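PDB 5M2S: Doc8: Type I dockerin repeat domain from family 9 glycoside hydrolase WP_009982745[Ruminococcus flavefaciens] from Ruminococcus flavefaciens FD-1, which probably binds a cohesin module through its type I dockerin fold, tethering a family 9 glycoside hydrolase into the cellulosome. Local coordinates for residues B[29-34]-B[42-47]; B[55-60]-B[65-70]; B[74-79]-B[83-88]. All blocks are in the same frame, centred on the assembly; numbering follows the deposited sequence.

How the contacts relate
Three local closures follow one another along the chain without nesting or crossing. Contact 1 comes first: the calcium loop of 29-34 folds back onto 42-47 of helix 39-50. After helix 52-55, contact 2 closes the linker by joining 55-60 to 65-70 at the start of helix 67-72. Contact 3 then folds the second calcium loop, 74-79, onto 83-88 of helix 84-94. Contact 1 lies between the others, its centre about 10 Å from that of contact 2 and about 11 Å from that of contact 3. Ala31 and Cys33 meet Ile65 and Thr66, while Ile45 and Met46 pack on helix 84-94.

Contact 1 (B[29-34]-B[42-47]); sequences GDANCD and AVIIMQ. With CA (calcium ion), chain G.
Ile44 turns CG1 anti to its backbone N (chi1 -159°), which leaves CG2 between N and the carbonyl carbon, and both branches of the side chain then reach the calcium loop of this EF-hand-like dockerin motif. CG2 of Ile44 meets CB of Ala31 at 3.6 Å, and CD1 at the end of the other branch lies 3.9 Å from CB of Asn32. Ile45, one residue further along helix 39-50, brings CG1 to 3.9 Å from the same CB of Ala31. That methyl thus touches two successive isoleucines, both on the helix side. Between 29-34 and 42-47 the contact consists of these three carbon-carbon approaches, with 163 Å² of buried surface.

The polar side chains of the loop serve the metal. OD1 of Asp30, OD1 of Asn32 and OD1 of Asp34 all bind calcium; Ile36 and Asp41 complete the protein part of the site, and Asp41, on helix 39-50, makes the ion a second link from loop to helix. A type I turn from Asp30 to Cys33 folds the loop round the ion. Asp34 N donates to OD1 of Asp30 on its syn lone pair (3.2 Å), so one carboxylate oxygen serves both the metal and the backbone just past the turn.

Beyond the loop, Ile45 also packs on Ala87 and Ile90 of helix 84-94, and Ile44 on Ile65. Asn32 ND2 donates to the backbone of a chain of another protein, placing this loop at the partner interface. The same ND2 also donates to a calcium-bound water at 2.9 Å, and that water in turn donates to Asp34 OD2 at 2.7 Å.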
loop_
_atom_site.group_PDB
_atom_site.type_symbol
_atom_site.label_atom_id
_atom_site.label_comp_id
_atom_site.label_asym_id
_atom_site.label_seq_id
_atom_site.Cartn_x
_atom_site.Cartn_y
_atom_site.Cartn_z
ATOM N N GLY B 29 7.473 13.173 9.957
ATOM C CA GLY B 29 7.166 11.867 9.345
ATOM C C GLY B 29 8.374 11.192 8.737
ATOM O O GLY B 29 8.322 10.011 8.429
ATOM N N ASP B 30 9.486 11.922 8.599
ATOM C CA ASP B 30 10.642 11.384 7.876
ATOM C C ASP B 30 11.555 10.575 8.794
ATOM O O ASP B 30 12.717 10.937 9.057
ATOM C CB ASP B 30 11.419 12.495 7.157
ATOM C CG ASP B 30 12.476 11.969 6.223
ATOM O OD1 ASP B 30 12.432 10.749 5.849
ATOM O OD2 ASP B 30 13.383 12.804 5.880
ATOM N N ALA B 31 11.014 9.433 9.221
ATOM C CA ALA B 31 11.660 8.525 10.161
ATOM C C ALA B 31 12.924 7.901 9.613
ATOM O O ALA B 31 13.823 7.542 10.396
ATOM C CB ALA B 31 10.664 7.478 10.623
ATOM N N ASN B 32 13.018 7.756 8.287
ATOM C CA ASN B 32 14.253 7.220 7.685
ATOM C C ASN B 32 15.227 8.291 7.127
ATOM O O ASN B 32 16.244 7.954 6.510
ATOM C CB ASN B 32 13.935 6.138 6.655
ATOM C CG ASN B 32 13.259 6.664 5.419
ATOM O OD1 ASN B 32 13.237 7.870 5.176
ATOM N ND2 ASN B 32 12.660 5.761 4.650
ATOM N N CYS B 33 14.907 9.556 7.370
ATOM C CA CYS B 33 15.770 10.691 7.013
ATOM C C CYS B 33 16.241 10.711 5.559
ATOM O O CYS B 33 17.411 11.065 5.274
ATOM C CB CYS B 33 16.971 10.743 7.943
ATOM S SG CYS B 33 16.529 10.948 9.678
ATOM N N ASP B 34 15.328 10.424 4.642
ATOM C CA ASP B 34 15.636 10.490 3.223
ATOM C C ASP B 34 15.072 11.732 2.534
ATOM O O ASP B 34 15.243 11.904 1.319
ATOM C CB ASP B 34 15.218 9.199 2.518
ATOM C CG ASP B 34 13.725 9.080 2.313
ATOM O OD1 ASP B 34 12.980 9.860 2.938
ATOM O OD2 ASP B 34 13.330 8.187 1.524
ATOM N N ALA B 42 6.828 4.445 7.637
ATOM C CA ALA B 42 6.069 3.576 8.514
ATOM C C ALA B 42 6.779 2.241 8.729
ATOM O O ALA B 42 6.827 1.722 9.854
ATOM C CB ALA B 42 4.638 3.368 7.975
ATOM N N VAL B 43 7.391 1.707 7.662
ATOM C CA VAL B 43 8.172 0.483 7.779
ATOM C C VAL B 43 9.291 0.622 8.825
ATOM O O VAL B 43 9.444 -0.236 9.700
ATOM C CB VAL B 43 8.789 0.086 6.411
ATOM C CG1 VAL B 43 9.766 -1.063 6.565
ATOM C CG2 VAL B 43 7.687 -0.281 5.407
ATOM N N ILE B 44 10.108 1.664 8.726
ATOM C CA ILE B 44 11.239 1.742 9.645
ATOM C C ILE B 44 10.796 1.837 11.130
ATOM O O ILE B 44 11.439 1.260 12.020
ATOM C CB ILE B 44 12.263 2.817 9.243
ATOM C CG1 ILE B 44 13.611 2.509 9.902
ATOM C CG2 ILE B 44 11.790 4.226 9.558
ATOM C CD1 ILE B 44 14.684 3.440 9.390
ATOM N N ILE B 45 9.713 2.555 11.389
ATOM C CA ILE B 45 9.166 2.606 12.715
ATOM C C ILE B 45 8.754 1.195 13.171
ATOM O O ILE B 45 9.104 0.771 14.270
ATOM C CB ILE B 45 7.962 3.590 12.774
ATOM C CG1 ILE B 45 8.447 5.058 12.696
ATOM C CG2 ILE B 45 7.128 3.395 14.060
ATOM C CD1 ILE B 45 7.321 6.057 12.420
ATOM N N MET B 46 8.037 0.449 12.318
ATOM C CA MET B 46 7.587 -0.887 12.716
ATOM C C MET B 46 8.770 -1.809 12.952
ATOM O O MET B 46 8.752 -2.616 13.878
ATOM C CB MET B 46 6.658 -1.512 11.684
ATOM C CG MET B 46 5.336 -0.803 11.528
ATOM S SD MET B 46 4.450 -0.518 13.076
ATOM C CE MET B 46 4.272 -2.232 13.632
ATOM N N GLN B 47 9.810 -1.668 12.142
ATOM C CA GLN B 47 10.988 -2.510 12.292
ATOM C C GLN B 47 11.716 -2.197 13.578
ATOM O O GLN B 47 12.144 -3.135 14.298
ATOM C CB GLN B 47 11.920 -2.320 11.110
ATOM C CG GLN B 47 11.368 -2.859 9.808
ATOM C CD GLN B 47 12.355 -2.668 8.692
ATOM O OE1 GLN B 47 12.981 -1.627 8.608
ATOM N NE2 GLN B 47 12.512 -3.682 7.843
HETATM CA CA CA G . 11.395 9.214 4.537
HETATM O O HOH W 1 11.067 7.501 2.907
#

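Contact 2 (B[55-60]-B[65-70]); sequences FGRNGN and ITAQGE
Backbone pairing fixes the two segments at one point: Ile65 N donates to Phe55 O over 2.9 Å, nearly straight at 169°, although the N-H comes from above the carbonyl plane. Next to it, Arg57 CA lies 3.3 Å from Ile65 O in a CA-H...O contact. Together they hold the turn that follows helix 52-55 against the residues leading into helix 67-72, closing the linker between the two calcium-binding loop-helix parts of the dockerin. Each segment has its own internal bracing. A type I beta turn runs from Gly56 to Gly59, and Thr66 starts helix 67-72 as its N-cap, OG1 accepting from Gly69 N.

The charged interaction is a salt bridge between Arg57 NH1 and Glu70 OE1 at 2.8 Å. Arg57 bends at chi3 (-71°), and its side chain crosses that of Glu70 at about a right angle. The oxygen lies in the guanidinium plane, at its edge, yet NH1 approaches it from above the carboxylate plane; the two planes are 48° apart.

Two waters extend this link. One accepts from Arg57 NH1 and donates to Ala67 O, while another accepts from Arg57 N and donates to Glu70 OE2. Both carboxylate oxygens of Glu70 are therefore tied to Arg57, one directly and one through water.

Van der Waals contact is slighter, each time a methyl beside a polar group: Ile65 CG2 comes within 3.5 Å of Phe55 O at the Phe55-Gly56 peptide, and Ala67 CB lies 3.6 Å from Arg57 NH2.

In the fold, the contact bridges the end of helix 52-55 and the start of helix 67-72, while helix 39-50 lies against it, with Gln47 touching Phe55 and both Ile44 and Ser48 touching Ile65.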
loop_
_atom_site.group_PDB
_atom_site.type_symbol
_atom_site.label_atom_id
_atom_site.label_comp_id
_atom_site.label_asym_id
_atom_site.label_seq_id
_atom_site.Cartn_x
_atom_site.Cartn_y
_atom_site.Cartn_z
ATOM N N PHE B 55 17.098 -2.978 14.417
ATOM C CA PHE B 55 16.612 -1.800 13.708
ATOM C C PHE B 55 16.328 -0.574 14.583
ATOM O O PHE B 55 15.914 0.473 14.056
ATOM C CB PHE B 55 15.283 -2.149 13.010
ATOM C CG PHE B 55 15.415 -3.106 11.856
ATOM C CD1 PHE B 55 16.120 -2.736 10.711
ATOM C CD2 PHE B 55 14.817 -4.357 11.913
ATOM C CE1 PHE B 55 16.226 -3.606 9.640
ATOM C CE2 PHE B 55 14.927 -5.242 10.850
ATOM C CZ PHE B 55 15.637 -4.864 9.717
ATOM N N GLY B 56 16.505 -0.679 15.895
ATOM C CA GLY B 56 16.330 0.482 16.765
ATOM C C GLY B 56 17.469 1.491 16.718
ATOM O O GLY B 56 18.384 1.371 15.899
ATOM N N ARG B 57 17.402 2.497 17.595
ATOM C CA ARG B 57 18.313 3.667 17.537
ATOM C C ARG B 57 19.784 3.284 17.684
ATOM O O ARG B 57 20.658 3.954 17.119
ATOM C CB ARG B 57 17.921 4.732 18.575
ATOM C CG ARG B 57 18.022 4.300 20.026
ATOM C CD ARG B 57 17.620 5.412 20.983
ATOM N NE ARG B 57 18.588 6.509 21.040
ATOM C CZ ARG B 57 18.380 7.780 20.642
ATOM N NH1 ARG B 57 17.226 8.174 20.089
ATOM N NH2 ARG B 57 19.351 8.687 20.769
ATOM N N ASN B 58 20.040 2.180 18.397
ATOM C CA ASN B 58 21.384 1.633 18.529
ATOM C C ASN B 58 21.550 0.268 17.859
ATOM O O ASN B 58 22.380 -0.573 18.263
ATOM C CB ASN B 58 21.744 1.584 20.012
ATOM C CG ASN B 58 21.655 2.951 20.648
ATOM O OD1 ASN B 58 22.060 3.924 20.030
ATOM N ND2 ASN B 58 21.113 3.036 21.850
ATOM N N GLY B 59 20.779 0.054 16.805
ATOM C CA GLY B 59 20.704 -1.243 16.161
ATOM C C GLY B 59 21.964 -1.609 15.418
ATOM O O GLY B 59 22.762 -0.743 15.072
ATOM N N ASN B 60 22.120 -2.898 15.121
ATOM C CA ASN B 60 23.265 -3.338 14.341
ATOM C C ASN B 60 23.103 -3.373 12.841
ATOM O O ASN B 60 24.089 -3.583 12.143
ATOM C CB ASN B 60 23.807 -4.683 14.821
ATOM C CG ASN B 60 22.754 -5.735 14.961
ATOM O OD1 ASN B 60 21.803 -5.821 14.185
ATOM N ND2 ASN B 60 22.936 -6.576 15.954
ATOM N N ILE B 65 17.001 2.702 12.507
ATOM C CA ILE B 65 16.485 4.061 12.686
ATOM C C ILE B 65 17.508 4.884 13.459
ATOM O O ILE B 65 18.238 4.353 14.302
ATOM C CB ILE B 65 15.101 4.041 13.385
ATOM C CG1 ILE B 65 14.312 5.339 13.139
ATOM C CG2 ILE B 65 15.233 3.792 14.874
ATOM C CD1 ILE B 65 12.869 5.202 13.562
ATOM N N THR B 66 17.595 6.164 13.128
ATOM C CA THR B 66 18.538 7.037 13.781
ATOM C C THR B 66 17.840 7.920 14.805
ATOM O O THR B 66 16.609 8.029 14.828
ATOM C CB THR B 66 19.249 7.930 12.769
ATOM O OG1 THR B 66 18.306 8.839 12.172
ATOM C CG2 THR B 66 19.887 7.105 11.683
ATOM N N ALA B 67 18.627 8.552 15.662
ATOM C CA ALA B 67 18.047 9.518 16.622
ATOM C C ALA B 67 17.213 10.600 15.944
ATOM O O ALA B 67 16.109 10.943 16.411
ATOM C CB ALA B 67 19.136 10.148 17.453
ATOM N N GLN B 68 17.730 11.153 14.852
ATOM C CA GLN B 68 17.012 12.187 14.123
ATOM C C GLN B 68 15.723 11.595 13.565
ATOM O O GLN B 68 14.656 12.244 13.595
ATOM C CB GLN B 68 17.856 12.773 12.989
ATOM C CG GLN B 68 17.148 13.901 12.251
ATOM C CD GLN B 68 16.898 15.098 13.158
ATOM O OE1 GLN B 68 17.840 15.694 13.673
ATOM N NE2 GLN B 68 15.639 15.441 13.380
ATOM N N GLY B 69 15.808 10.351 13.098
ATOM C CA GLY B 69 14.635 9.657 12.597
ATOM C C GLY B 69 13.553 9.470 13.669
ATOM O O GLY B 69 12.343 9.580 13.382
ATOM N N GLU B 70 13.960 9.175 14.901
ATOM C CA GLU B 70 13.001 9.042 15.995
ATOM C C GLU B 70 12.347 10.357 16.344
ATOM O O GLU B 70 11.193 10.370 16.793
ATOM C CB GLU B 70 13.642 8.432 17.240
ATOM C CG GLU B 70 14.058 6.998 17.018
ATOM C CD GLU B 70 14.363 6.259 18.293
ATOM O OE1 GLU B 70 14.836 6.912 19.253
ATOM O OE2 GLU B 70 14.084 5.035 18.324
HETATM O O HOH W 2 16.055 10.763 19.224
HETATM O O HOH W 3 15.129 2.589 19.374
#

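Contact 3 (B[74-79]-B[83-88]); sequences DVNENG and TNADAL. With CA (calcium ion), chain F.
The second calcium site of the dockerin, an EF-hand-like loop followed by helix 84-94, is closed by this contact, for Asp74, Asn76 and Asp86 bind the same ion from both segments. Asp86 is bidentate, with OD1 and OD2 each 2.5 Å from the calcium. Asp74 contributes OD1 and Asn76 its backbone O, while Asn80 and Gly81 complete the protein ligands. The carboxylate planes of Asp74 and Asp86 stand 87° apart.

Both oxygens of Asp86 carry a second bond. OD1 accepts from Asn76 N at 2.8 Å, met nearly end-on to the C-O bond, and OD2 takes Thr83 N on its anti lone pair at 2.8 Å. This latter bond belongs to the capping box of Thr83 and Asp86, so the start of the helix and the metal share one carboxylate and its rotation is fixed.

With chi1 at 169°, Asn76 swings CG to the far side from its own N, which lays the amide over Ala85, with OD1 3.3 Å from Ala85 CB. Val75 CG2 rests 3.6 Å from Asp86 O. A calcium-bound water joins the segments as well, donating to Asn76 OD1 at 2.7 Å and lying 2.8 Å from Thr83 OG1.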
loop_
_atom_site.group_PDB
_atom_site.type_symbol
_atom_site.label_atom_id
_atom_site.label_comp_id
_atom_site.label_asym_id
_atom_site.label_seq_id
_atom_site.Cartn_x
_atom_site.Cartn_y
_atom_site.Cartn_z
ATOM N N ASP B 74 8.053 11.037 15.387
ATOM C CA ASP B 74 7.152 11.151 16.558
ATOM C C ASP B 74 6.034 12.130 16.216
ATOM O O ASP B 74 5.977 13.266 16.722
ATOM C CB ASP B 74 7.927 11.572 17.807
ATOM C CG ASP B 74 7.075 11.554 19.066
ATOM O OD1 ASP B 74 5.916 11.063 19.000
ATOM O OD2 ASP B 74 7.575 12.024 20.122
ATOM N N VAL B 75 5.169 11.664 15.316
ATOM C CA VAL B 75 4.119 12.492 14.717
ATOM C C VAL B 75 2.774 12.325 15.466
ATOM O O VAL B 75 1.903 13.193 15.377
ATOM C CB VAL B 75 3.943 12.176 13.198
ATOM C CG1 VAL B 75 5.168 12.654 12.434
ATOM C CG2 VAL B 75 3.674 10.703 12.921
ATOM N N ASN B 76 2.606 11.191 16.133
ATOM C CA ASN B 76 1.435 10.913 16.939
ATOM C C ASN B 76 1.788 11.182 18.387
ATOM O O ASN B 76 2.777 10.651 18.887
ATOM C CB ASN B 76 0.998 9.450 16.783
ATOM C CG ASN B 76 -0.048 9.043 17.809
ATOM O OD1 ASN B 76 0.273 8.528 18.906
ATOM N ND2 ASN B 76 -1.322 9.305 17.486
ATOM N N GLU B 77 0.988 11.998 19.046
ATOM C CA GLU B 77 1.207 12.347 20.456
ATOM C C GLU B 77 2.658 12.811 20.672
ATOM O O GLU B 77 3.332 12.387 21.606
ATOM C CB GLU B 77 0.850 11.154 21.369
ATOM C CG GLU B 77 -0.612 10.768 21.396
ATOM C CD GLU B 77 -1.487 11.785 22.116
ATOM O OE1 GLU B 77 -0.962 12.823 22.556
ATOM O OE2 GLU B 77 -2.699 11.507 22.285
ATOM N N ASN B 78 3.131 13.692 19.776
ATOM C CA ASN B 78 4.499 14.185 19.844
ATOM C C ASN B 78 4.944 14.455 21.303
ATOM O O ASN B 78 4.268 15.196 22.046
ATOM C CB ASN B 78 4.694 15.433 18.979
ATOM C CG ASN B 78 6.113 15.959 19.033
ATOM O OD1 ASN B 78 6.365 17.030 19.622
ATOM N ND2 ASN B 78 7.041 15.219 18.457
ATOM N N GLY B 79 6.078 13.881 21.686
ATOM C CA GLY B 79 6.536 13.923 23.062
ATOM C C GLY B 79 6.560 12.564 23.721
ATOM O O GLY B 79 7.314 12.356 24.685
ATOM N N THR B 83 5.942 4.939 18.855
ATOM C CA THR B 83 5.073 3.799 19.090
ATOM C C THR B 83 4.401 3.395 17.778
ATOM O O THR B 83 4.535 4.086 16.773
ATOM C CB THR B 83 3.964 4.096 20.120
ATOM O OG1 THR B 83 2.929 4.911 19.542
ATOM C CG2 THR B 83 4.517 4.774 21.343
ATOM N N ASN B 84 3.637 2.299 17.819
ATOM C CA ASN B 84 2.911 1.831 16.627
ATOM C C ASN B 84 2.045 2.941 16.022
ATOM O O ASN B 84 1.911 3.054 14.796
ATOM C CB ASN B 84 2.020 0.622 16.951
ATOM C CG ASN B 84 2.794 -0.675 17.119
ATOM O OD1 ASN B 84 3.942 -0.817 16.668
ATOM N ND2 ASN B 84 2.156 -1.660 17.772
ATOM N N ALA B 85 1.448 3.768 16.882
ATOM C CA ALA B 85 0.559 4.820 16.430
ATOM C C ALA B 85 1.235 5.861 15.565
ATOM O O ALA B 85 0.572 6.532 14.768
ATOM C CB ALA B 85 -0.107 5.487 17.622
ATOM N N ASP B 86 2.554 6.018 15.696
ATOM C CA ASP B 86 3.301 6.925 14.794
ATOM C C ASP B 86 3.295 6.419 13.336
ATOM O O ASP B 86 3.109 7.198 12.384
ATOM C CB ASP B 86 4.720 7.122 15.318
ATOM C CG ASP B 86 4.744 7.887 16.639
ATOM O OD1 ASP B 86 4.261 9.043 16.680
ATOM O OD2 ASP B 86 5.181 7.319 17.657
ATOM N N ALA B 87 3.483 5.111 13.182
ATOM C CA ALA B 87 3.399 4.468 11.864
ATOM C C ALA B 87 2.008 4.608 11.292
ATOM O O ALA B 87 1.847 4.973 10.129
ATOM C CB ALA B 87 3.792 3.008 11.954
ATOM N N LEU B 88 0.984 4.350 12.106
ATOM C CA LEU B 88 -0.401 4.500 11.642
ATOM C C LEU B 88 -0.699 5.906 11.217
ATOM O O LEU B 88 -1.421 6.108 10.233
ATOM C CB LEU B 88 -1.390 4.085 12.728
ATOM C CG LEU B 88 -1.304 2.617 13.157
ATOM C CD1 LEU B 88 -2.220 2.315 14.335
ATOM C CD2 LEU B 88 -1.665 1.741 11.996
HETATM CA CA CA F . 4.626 9.193 19.177
HETATM O O HOH W 4 2.758 7.700 19.549
#